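Local coordinates for protein prolyl-ACP dehydrogenase (Oscillatoria sp., PDB 4IRN) that binds FAD and oxidises a prolyl group carried on an acyl carrier protein in the biosynthesis of the cyanotoxin anatoxin-a, at residues F206-I209 and D210-L213; A270-N273 and H274-W278; T290-R293 and L294-S298; G309-I312 and G313-Q316. All coordinates share one frame; numbering follows the deposited sequence.

Interaction 1 of 4, residues F206-I209 and D210-L213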
# COMPACT_ATOMS: atom_id res chain seq x y z
N PHE A 206 -1.31 -6.41 37.92
CA PHE A 206 -2.74 -6.18 37.68
C PHE A 206 -3.50 -7.46 37.97
O PHE A 206 -3.30 -8.46 37.29
CB PHE A 206 -2.96 -5.65 36.24
CG PHE A 206 -2.54 -4.20 36.12
CD1 PHE A 206 -1.22 -3.86 35.82
CD2 PHE A 206 -3.46 -3.18 36.31
CE1 PHE A 206 -0.82 -2.52 35.74
CE2 PHE A 206 -3.06 -1.83 36.22
CZ PHE A 206 -1.75 -1.51 35.93
N ALA A 207 -4.31 -7.45 39.02
CA ALA A 207 -5.09 -8.60 39.49
C ALA A 207 -6.58 -8.24 39.69
O ALA A 207 -6.96 -7.10 39.47
CB ALA A 207 -4.49 -9.13 40.80
N THR A 208 -7.40 -9.23 40.09
CA THR A 208 -8.84 -9.03 40.33
C THR A 208 -9.26 -9.49 41.73
O THR A 208 -8.85 -10.57 42.18
CB THR A 208 -9.70 -9.57 39.16
OG1 THR A 208 -11.07 -9.19 39.36
CG2 THR A 208 -9.59 -11.08 38.96
N ILE A 209 -10.05 -8.66 42.43
CA ILE A 209 -10.55 -9.00 43.77
C ILE A 209 -11.69 -10.04 43.67
O ILE A 209 -11.82 -10.90 44.55
CB ILE A 209 -10.93 -7.77 44.63
CG1 ILE A 209 -11.86 -6.80 43.87
CG2 ILE A 209 -9.68 -7.08 45.15
CD1 ILE A 209 -12.78 -5.96 44.72
N ASP A 210 -12.48 -9.96 42.58
CA ASP A 210 -13.58 -10.87 42.25
C ASP A 210 -13.76 -10.92 40.73
O ASP A 210 -14.13 -9.91 40.13
CB ASP A 210 -14.88 -10.46 42.96
CG ASP A 210 -16.03 -11.46 42.86
OD1 ASP A 210 -15.78 -12.64 42.49
OD2 ASP A 210 -17.17 -11.07 43.16
N PRO A 211 -13.53 -12.10 40.10
CA PRO A 211 -13.70 -12.21 38.63
C PRO A 211 -15.12 -11.98 38.10
O PRO A 211 -15.28 -11.65 36.93
CB PRO A 211 -13.21 -13.63 38.32
CG PRO A 211 -12.44 -14.06 39.54
CD PRO A 211 -13.09 -13.38 40.69
N SER A 212 -16.15 -12.12 38.97
CA SER A 212 -17.54 -11.88 38.61
C SER A 212 -17.79 -10.39 38.29
O SER A 212 -18.69 -10.07 37.51
CB SER A 212 -18.46 -12.32 39.75
OG SER A 212 -18.48 -11.38 40.81
N LEU A 213 -16.99 -9.49 38.91
CA LEU A 213 -17.11 -8.05 38.74
C LEU A 213 -16.61 -7.57 37.39
O LEU A 213 -17.05 -6.52 36.91
CB LEU A 213 -16.39 -7.31 39.88
CG LEU A 213 -16.99 -7.42 41.29
CD1 LEU A 213 -16.04 -6.86 42.32
CD2 LEU A 213 -18.36 -6.72 41.38

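Interaction 2 of 4, residues A270-N273 and H274-W278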
# COMPACT_ATOMS: atom_id res chain seq x y z
N ALA A 270 -8.51 2.17 35.58
CA ALA A 270 -8.10 3.57 35.46
C ALA A 270 -6.57 3.67 35.47
O ALA A 270 -6.00 4.48 34.72
CB ALA A 270 -8.70 4.38 36.60
N ILE A 271 -5.92 2.84 36.29
CA ILE A 271 -4.47 2.79 36.40
C ILE A 271 -3.85 2.24 35.10
O ILE A 271 -2.91 2.83 34.59
CB ILE A 271 -4.00 2.04 37.69
CG1 ILE A 271 -4.60 2.70 38.96
CG2 ILE A 271 -2.47 1.99 37.80
CD1 ILE A 271 -4.18 2.10 40.30
N PHE A 272 -4.42 1.15 34.56
CA PHE A 272 -3.93 0.51 33.34
C PHE A 272 -4.07 1.43 32.12
O PHE A 272 -3.14 1.54 31.31
CB PHE A 272 -4.66 -0.83 33.10
CG PHE A 272 -4.13 -1.61 31.92
CD1 PHE A 272 -3.01 -2.43 32.05
CD2 PHE A 272 -4.75 -1.53 30.67
CE1 PHE A 272 -2.52 -3.14 30.95
CE2 PHE A 272 -4.25 -2.25 29.58
CZ PHE A 272 -3.15 -3.05 29.73
N ASN A 273 -5.26 2.06 32.00
CA ASN A 273 -5.59 2.98 30.92
C ASN A 273 -4.75 4.25 31.01
O ASN A 273 -4.40 4.82 29.97
CB ASN A 273 -7.09 3.29 30.90
CG ASN A 273 -7.96 2.22 30.23
OD1 ASN A 273 -7.48 1.38 29.45
ND2 ASN A 273 -9.25 2.23 30.56
N HIS A 274 -4.39 4.69 32.27
CA HIS A 274 -3.49 5.83 32.46
C HIS A 274 -2.07 5.40 32.07
O HIS A 274 -1.36 6.14 31.40
CB HIS A 274 -3.54 6.31 33.91
CG HIS A 274 -2.60 7.43 34.23
ND1 HIS A 274 -1.33 7.17 34.71
CD2 HIS A 274 -2.77 8.76 34.11
CE1 HIS A 274 -0.76 8.36 34.87
NE2 HIS A 274 -1.59 9.35 34.52
N SER A 275 -1.70 4.16 32.43
CA SER A 275 -0.41 3.54 32.12
C SER A 275 -0.23 3.39 30.59
O SER A 275 0.86 3.66 30.09
CB SER A 275 -0.27 2.20 32.84
OG SER A 275 0.84 1.45 32.40
N MET A 276 -1.31 3.04 29.86
CA MET A 276 -1.32 2.92 28.39
C MET A 276 -1.20 4.26 27.68
O MET A 276 -0.69 4.32 26.57
CB MET A 276 -2.54 2.14 27.89
CG MET A 276 -2.43 0.64 28.06
SD MET A 276 -0.83 -0.04 27.57
CE MET A 276 -1.34 -1.60 26.80
N GLU A 277 -1.67 5.34 28.31
CA GLU A 277 -1.54 6.69 27.75
C GLU A 277 -0.03 7.05 27.66
O GLU A 277 0.44 7.40 26.58
CB GLU A 277 -2.24 7.71 28.65
CG GLU A 277 -3.52 8.27 28.08
CD GLU A 277 -4.29 9.07 29.10
OE1 GLU A 277 -5.13 8.47 29.81
OE2 GLU A 277 -4.04 10.29 29.20
N TRP A 278 0.72 6.88 28.77
CA TRP A 278 2.15 7.19 28.84
C TRP A 278 2.97 6.21 28.03
O TRP A 278 3.92 6.63 27.36
CB TRP A 278 2.64 7.23 30.30
CG TRP A 278 2.05 8.36 31.10
CD1 TRP A 278 1.02 8.29 31.98
CD2 TRP A 278 2.43 9.74 31.03
NE1 TRP A 278 0.73 9.54 32.47
CE2 TRP A 278 1.58 10.45 31.91
CE3 TRP A 278 3.39 10.46 30.30
CZ2 TRP A 278 1.67 11.83 32.09
CZ3 TRP A 278 3.50 11.83 30.51
CH2 TRP A 278 2.65 12.50 31.39

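Interaction 3 of 4, residues T290-R293 and L294-S298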
# COMPACT_ATOMS: atom_id res chain seq x y z
N THR A 290 15.99 6.80 16.15
CA THR A 290 16.57 5.68 15.41
C THR A 290 16.25 5.84 13.91
O THR A 290 17.13 5.62 13.07
CB THR A 290 16.02 4.35 15.96
OG1 THR A 290 16.25 4.30 17.37
CG2 THR A 290 16.60 3.12 15.28
N MET A 291 15.01 6.27 13.60
CA MET A 291 14.53 6.52 12.24
C MET A 291 15.34 7.64 11.59
O MET A 291 15.66 7.55 10.40
CB MET A 291 13.04 6.87 12.25
CG MET A 291 12.12 5.69 12.56
SD MET A 291 10.39 6.15 12.81
CE MET A 291 9.93 6.52 11.15
N GLU A 292 15.70 8.69 12.38
CA GLU A 292 16.52 9.81 11.92
C GLU A 292 17.94 9.33 11.61
O GLU A 292 18.50 9.76 10.60
CB GLU A 292 16.55 10.94 12.97
CG GLU A 292 17.03 12.28 12.43
CD GLU A 292 17.00 13.44 13.41
OE1 GLU A 292 15.91 13.76 13.93
OE2 GLU A 292 18.08 14.04 13.64
N ARG A 293 18.50 8.42 12.45
CA ARG A 293 19.84 7.85 12.25
C ARG A 293 19.91 7.02 10.96
O ARG A 293 20.85 7.21 10.18
CB ARG A 293 20.33 7.04 13.47
CG ARG A 293 21.77 6.51 13.30
CD ARG A 293 22.31 5.77 14.50
NE ARG A 293 21.63 4.50 14.72
CZ ARG A 293 20.81 4.25 15.73
NH1 ARG A 293 20.56 5.19 16.64
NH2 ARG A 293 20.23 3.07 15.84
N LEU A 294 18.93 6.14 10.74
CA LEU A 294 18.86 5.30 9.53
C LEU A 294 18.63 6.09 8.26
O LEU A 294 19.09 5.66 7.22
CB LEU A 294 17.79 4.20 9.66
CG LEU A 294 17.82 3.28 10.89
CD1 LEU A 294 16.63 2.36 10.88
CD2 LEU A 294 19.13 2.49 11.00
N LEU A 295 17.93 7.23 8.33
CA LEU A 295 17.71 8.09 7.16
C LEU A 295 19.04 8.70 6.71
O LEU A 295 19.37 8.60 5.53
CB LEU A 295 16.64 9.18 7.43
CG LEU A 295 16.40 10.27 6.35
CD1 LEU A 295 16.05 9.66 4.98
CD2 LEU A 295 15.32 11.22 6.78
N GLU A 296 19.79 9.30 7.66
CA GLU A 296 21.08 9.94 7.37
C GLU A 296 22.12 8.90 6.90
O GLU A 296 22.93 9.19 6.01
CB GLU A 296 21.63 10.74 8.56
CG GLU A 296 20.73 11.83 9.14
CD GLU A 296 21.28 12.57 10.36
OE1 GLU A 296 22.33 12.16 10.90
OE2 GLU A 296 20.61 13.52 10.81
N GLN A 297 22.08 7.70 7.48
CA GLN A 297 22.97 6.58 7.13
C GLN A 297 22.68 6.10 5.72
O GLN A 297 23.62 5.80 4.97
CB GLN A 297 22.81 5.43 8.11
CG GLN A 297 23.78 5.54 9.27
CD GLN A 297 23.67 4.44 10.29
OE1 GLN A 297 23.03 3.40 10.07
NE2 GLN A 297 24.28 4.66 11.44
N SER A 298 21.38 6.05 5.35
CA SER A 298 20.93 5.61 4.03
C SER A 298 21.21 6.66 2.95
O SER A 298 21.59 6.28 1.83
CB SER A 298 19.47 5.20 4.05
OG SER A 298 19.24 4.13 4.95

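Interaction 4 of 4, residues G309-I312 and G313-Q316. With FAD (flavin-adenine dinucleotide), chain J.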
# COMPACT_ATOMS: atom_id res chain seq x y z
N GLY A 309 27.79 3.73 -13.47
CA GLY A 309 28.52 4.98 -13.62
C GLY A 309 27.99 6.18 -12.85
O GLY A 309 28.42 7.31 -13.10
N GLN A 310 27.06 5.96 -11.90
CA GLN A 310 26.52 7.02 -11.07
C GLN A 310 26.12 6.52 -9.67
O GLN A 310 26.04 5.31 -9.46
CB GLN A 310 25.38 7.76 -11.78
CG GLN A 310 24.28 6.86 -12.32
CD GLN A 310 23.07 7.64 -12.77
OE1 GLN A 310 23.16 8.68 -13.45
NE2 GLN A 310 21.89 7.11 -12.44
N ALA A 311 25.89 7.47 -8.72
CA ALA A 311 25.47 7.13 -7.37
C ALA A 311 24.10 6.54 -7.48
O ALA A 311 23.31 6.99 -8.31
CB ALA A 311 25.44 8.37 -6.49
N ILE A 312 23.81 5.51 -6.66
CA ILE A 312 22.53 4.79 -6.66
C ILE A 312 21.32 5.70 -6.42
O ILE A 312 20.24 5.44 -6.97
CB ILE A 312 22.54 3.51 -5.76
CG1 ILE A 312 23.05 3.84 -4.34
CG2 ILE A 312 23.38 2.39 -6.42
CD1 ILE A 312 22.37 3.08 -3.24
N GLY A 313 21.51 6.77 -5.64
CA GLY A 313 20.50 7.78 -5.34
C GLY A 313 20.05 8.60 -6.54
O GLY A 313 19.06 9.32 -6.46
N LYS A 314 20.78 8.51 -7.66
CA LYS A 314 20.42 9.17 -8.91
C LYS A 314 19.30 8.42 -9.65
O LYS A 314 18.68 8.98 -10.55
CB LYS A 314 21.65 9.39 -9.82
CG LYS A 314 22.70 10.35 -9.25
CD LYS A 314 22.24 11.81 -9.27
CE LYS A 314 23.19 12.70 -8.53
NZ LYS A 314 22.70 14.10 -8.51
N PHE A 315 19.03 7.16 -9.24
CA PHE A 315 17.93 6.34 -9.75
C PHE A 315 16.74 6.62 -8.84
O PHE A 315 16.86 6.51 -7.61
CB PHE A 315 18.29 4.84 -9.76
CG PHE A 315 19.54 4.48 -10.53
CD1 PHE A 315 19.53 4.46 -11.93
CD2 PHE A 315 20.72 4.13 -9.87
CE1 PHE A 315 20.69 4.12 -12.64
CE2 PHE A 315 21.87 3.80 -10.59
CZ PHE A 315 21.85 3.79 -11.96
N GLN A 316 15.60 7.01 -9.44
CA GLN A 316 14.38 7.36 -8.72
C GLN A 316 13.78 6.29 -7.80
O GLN A 316 13.13 6.64 -6.81
CB GLN A 316 13.33 7.94 -9.67
CG GLN A 316 13.70 9.31 -10.21
CD GLN A 316 12.63 9.92 -11.08
OE1 GLN A 316 11.72 9.25 -11.58
NE2 GLN A 316 12.71 11.22 -11.27
PA FAD J . 23.83 -2.82 -5.66
O1A FAD J . 24.27 -2.86 -7.07
O2A FAD J . 24.86 -2.44 -4.58
O5B FAD J . 22.52 -1.92 -5.50
C5B FAD J . 22.45 -0.86 -4.53
C4B FAD J . 21.00 -0.46 -4.53
O4B FAD J . 20.74 0.43 -5.62
C3B FAD J . 20.05 -1.65 -4.67
O3B FAD J . 19.20 -1.73 -3.54
C2B FAD J . 19.29 -1.44 -5.98
O2B FAD J . 17.90 -1.47 -5.70
C1B FAD J . 19.66 -0.02 -6.41
N9A FAD J . 20.03 0.10 -7.82
C8A FAD J . 21.25 -0.20 -8.38
N7A FAD J . 21.29 -0.07 -9.69
C5A FAD J . 20.00 0.36 -10.01
C6A FAD J . 19.39 0.70 -11.24
N6A FAD J . 19.99 0.58 -12.43
N1A FAD J . 18.11 1.11 -11.21
C2A FAD J . 17.49 1.18 -10.03
N3A FAD J . 17.96 0.89 -8.81
C4A FAD J . 19.23 0.48 -8.86
N1 FAD J . 25.93 -13.47 -6.58
C2 FAD J . 26.63 -14.42 -7.31
O2 FAD J . 27.22 -14.13 -8.34
N3 FAD J . 26.69 -15.73 -6.87
C4 FAD J . 26.08 -16.22 -5.74
O4 FAD J . 26.20 -17.40 -5.44
C4X FAD J . 25.34 -15.21 -4.96
N5 FAD J . 24.77 -15.59 -3.84
C5X FAD J . 24.11 -14.63 -3.08
C6 FAD J . 23.48 -15.02 -1.90
C7 FAD J . 22.79 -14.12 -1.10
C7M FAD J . 22.09 -14.61 0.14
C8 FAD J . 22.74 -12.76 -1.48
C8M FAD J . 22.02 -11.73 -0.65
C9 FAD J . 23.37 -12.36 -2.66
C9A FAD J . 24.05 -13.27 -3.47
N10 FAD J . 24.70 -12.90 -4.68
C10 FAD J . 25.33 -13.84 -5.45
C1' FAD J . 24.73 -11.47 -5.06
C2' FAD J . 23.33 -10.95 -5.33
O2' FAD J . 22.89 -11.32 -6.63
C3' FAD J . 23.25 -9.44 -5.11
O3' FAD J . 22.45 -9.12 -3.98
C4' FAD J . 22.80 -8.63 -6.33
O4' FAD J . 23.81 -8.83 -7.32
C5' FAD J . 22.67 -7.16 -6.00
O5' FAD J . 23.86 -6.87 -5.24
P FAD J . 24.10 -5.47 -4.61
O1P FAD J . 23.24 -5.20 -3.44
O2P FAD J . 25.62 -5.51 -4.61
O3P FAD J . 23.57 -4.36 -5.63

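Interaction 1 of 4, residues F206-I209 and D210-L213
Thr208 and Pro211 set their side chains across each other at about a right angle, Thr208 CG2 lying 4.2 Å from Pro211 CG. The second apolar touch, between Ile209 and Leu213, is a meeting of branch ends approaching at a slant, with Ile209 CD1 4.1 Å from Leu213 CD1. In Thr208 the hydroxyl lies opposite the backbone N (chi1 -172°), which brings OG1 to within 3.2 Å of Asp210 O. That hydrogen bond is weak and its proton may be shared, since Gly217 O is also in range. Asp210 O receives Leu213 N as well, at 3.1 Å, and this closes the turn that follows the strand. The Asp210 carboxylate is met by Ser212, whose OG donates to Asp210 OD2 over 2.7 Å from above the carboxylate plane. Small polar residues and a proline suit such a surface turn: the former tie it locally, and the latter limits phi. The strand 202-208 that runs into it belongs to the middle, beta-rich domain; Thr208 and Pro211 rest on Thr177 of strand 177-181, while Ile209 packs on Thr219 of strand 218-224.

Interaction 2 of 4, residues A270-N273 and H274-W278
Phe272 and Met276, one helical turn apart, point their side chains the same way, and their backbones are joined by Met276 N donating to Phe272 O over 2.8 Å. Three more bonds of the same i to i+4 kind run beside it: His274 N to Ala270 O, Ser275 N to Ile271 O at 2.8 Å, and Glu277 N to Asn273 O at 3.2 Å. His274 N and Glu277 N stand above the planes of the carbonyls they meet; Ser275 N and Met276 N are only tilted from theirs, and all four carbonyls are used inside the helix. This is helix 268-282 of the acyl-CoA dehydrogenase fold, at the start of the C-terminal helical domain, where it packs beside the beta domain. Phe272 meets the ring of Phe206 edge-to-face, and its side chain comes within about 4 Å of that of Ala162, which binds FAD. With its CG opposite the backbone N (chi1 -175°), Phe272 brings its ring alongside the bent Met276 chain: Met276 CG makes an off-centre CH-pi contact, 4.2 Å from the ring centroid, and SD a Met-aromatic one at 4.9 Å. A flexible thioether suits this place, folding along an aromatic ring without needing a polar partner. Glu277 OE2 is satisfied from outside, by a salt bridge with Lys343 NZ and a hydrogen bond from Ala349 N.

Interaction 3 of 4, residues T290-R293 and L294-S298
Arg293 and Gln297 lie side by side, one turn apart on helix 285-304, a helix of the C-terminal bundle of the acyl-CoA dehydrogenase fold. Four backbone bonds tie this turn to the next, from Leu294 N to Thr290 O, Leu295 N to Met291 O, Glu296 N to Glu292 O and Gln297 N to Arg293 O. The Arg293 methylenes make van der Waals contact with the Gln297 amide, Arg293 CG lying 3.6 Å from Gln297 NE2; that nitrogen stands at the edge of the guanidinium, the guanidinium and amide planes being 55° apart. Leucines suit the nonpolar faces turned inward: Leu294 packs on Leu386 and Glu389 of helix 386-395, Leu295 on Met325 and Leu329 of helix 316-344. Charged groups form the third class. Arg293 makes a salt bridge through NH2 with Glu389, while its NH1 donates to the carbonyls of Gly112 and Tyr113. Glu292 and Glu296 point the same way, and their OE2 atoms come within 3.8 Å of each other. The like charges probably raise the cost of ionisation there, although long, weak ion pairs of Glu292 with Lys333 and Arg48 would partly offset it; Glu292 OE1 accepts from Gln109 NE2 and Glu296 OE1 bonds Tyr113 OH. Ser298 OG donates back to Leu294 O at 2.7 Å, while Ser298 N reaches the same oxygen from the other face of its carbonyl plane, at 3.0 Å.

Interaction 4 of 4, residues G309-I312 and G313-Q316
Gln310 brings its amide nitrogen over one face of the Phe315 ring, the amide plane inclined 59° to it: NE2 stands 3.2 Å above the ring plane, displaced towards the rim. A glutamine serves here because its long arm, extended beyond CG, can pass Lys314 CB, 3.5 Å from NE2, and reach the ring. Across the opposite face lies the adenine of FAD, with FAD C6A centred 3.7 Å above the plane of the Phe315 ring, so the aromatic group is held between amide and nucleobase. Ile312 lines the ribose instead. With CG1 between the backbone N and the carbonyl carbon (chi1 52°), its CG2 sits beside the backbone N, opposite the carbonyl carbon, and comes 3.4 Å from FAD O4B. The backbone from Ala311 to Phe315 turns in 3-10 fashion: Lys314 N donates to Ala311 O at 3.0 Å, and Phe315 N to Ile312 O at 3.1 Å. Phe315 is the N-cap residue of helix 316-344, whose first residue, Gln316, donates through NE2 to N1A of another FAD. With a flat ring and a branched alkyl chain touching it, this adenosine is gripped here mainly by van der Waals contact.

Interactions 1 and 2 touch directly: Phe206 CE2 packs 3.6 Å from Phe272 CB, joining the beta domain to the first helix of the C-terminal domain. Interactions 3 and 4 form the second pair, with centres about 19 Å apart and nearest atoms about 6 Å. The pairs lie on opposite sides of the chain's centre, and the centres of interactions 1 and 4 are about 61 Å apart. Interactions 2 and 4 are the ones near FAD. Met276 has its side chain about 6 Å from one FAD, and Ser275 and Phe272 have theirs about 4 Å from those of His160 and Ala162. Interaction 4 packs on another FAD, hydrogen-bonded by residues of the fourth subunit, and reaches one more through Gln316.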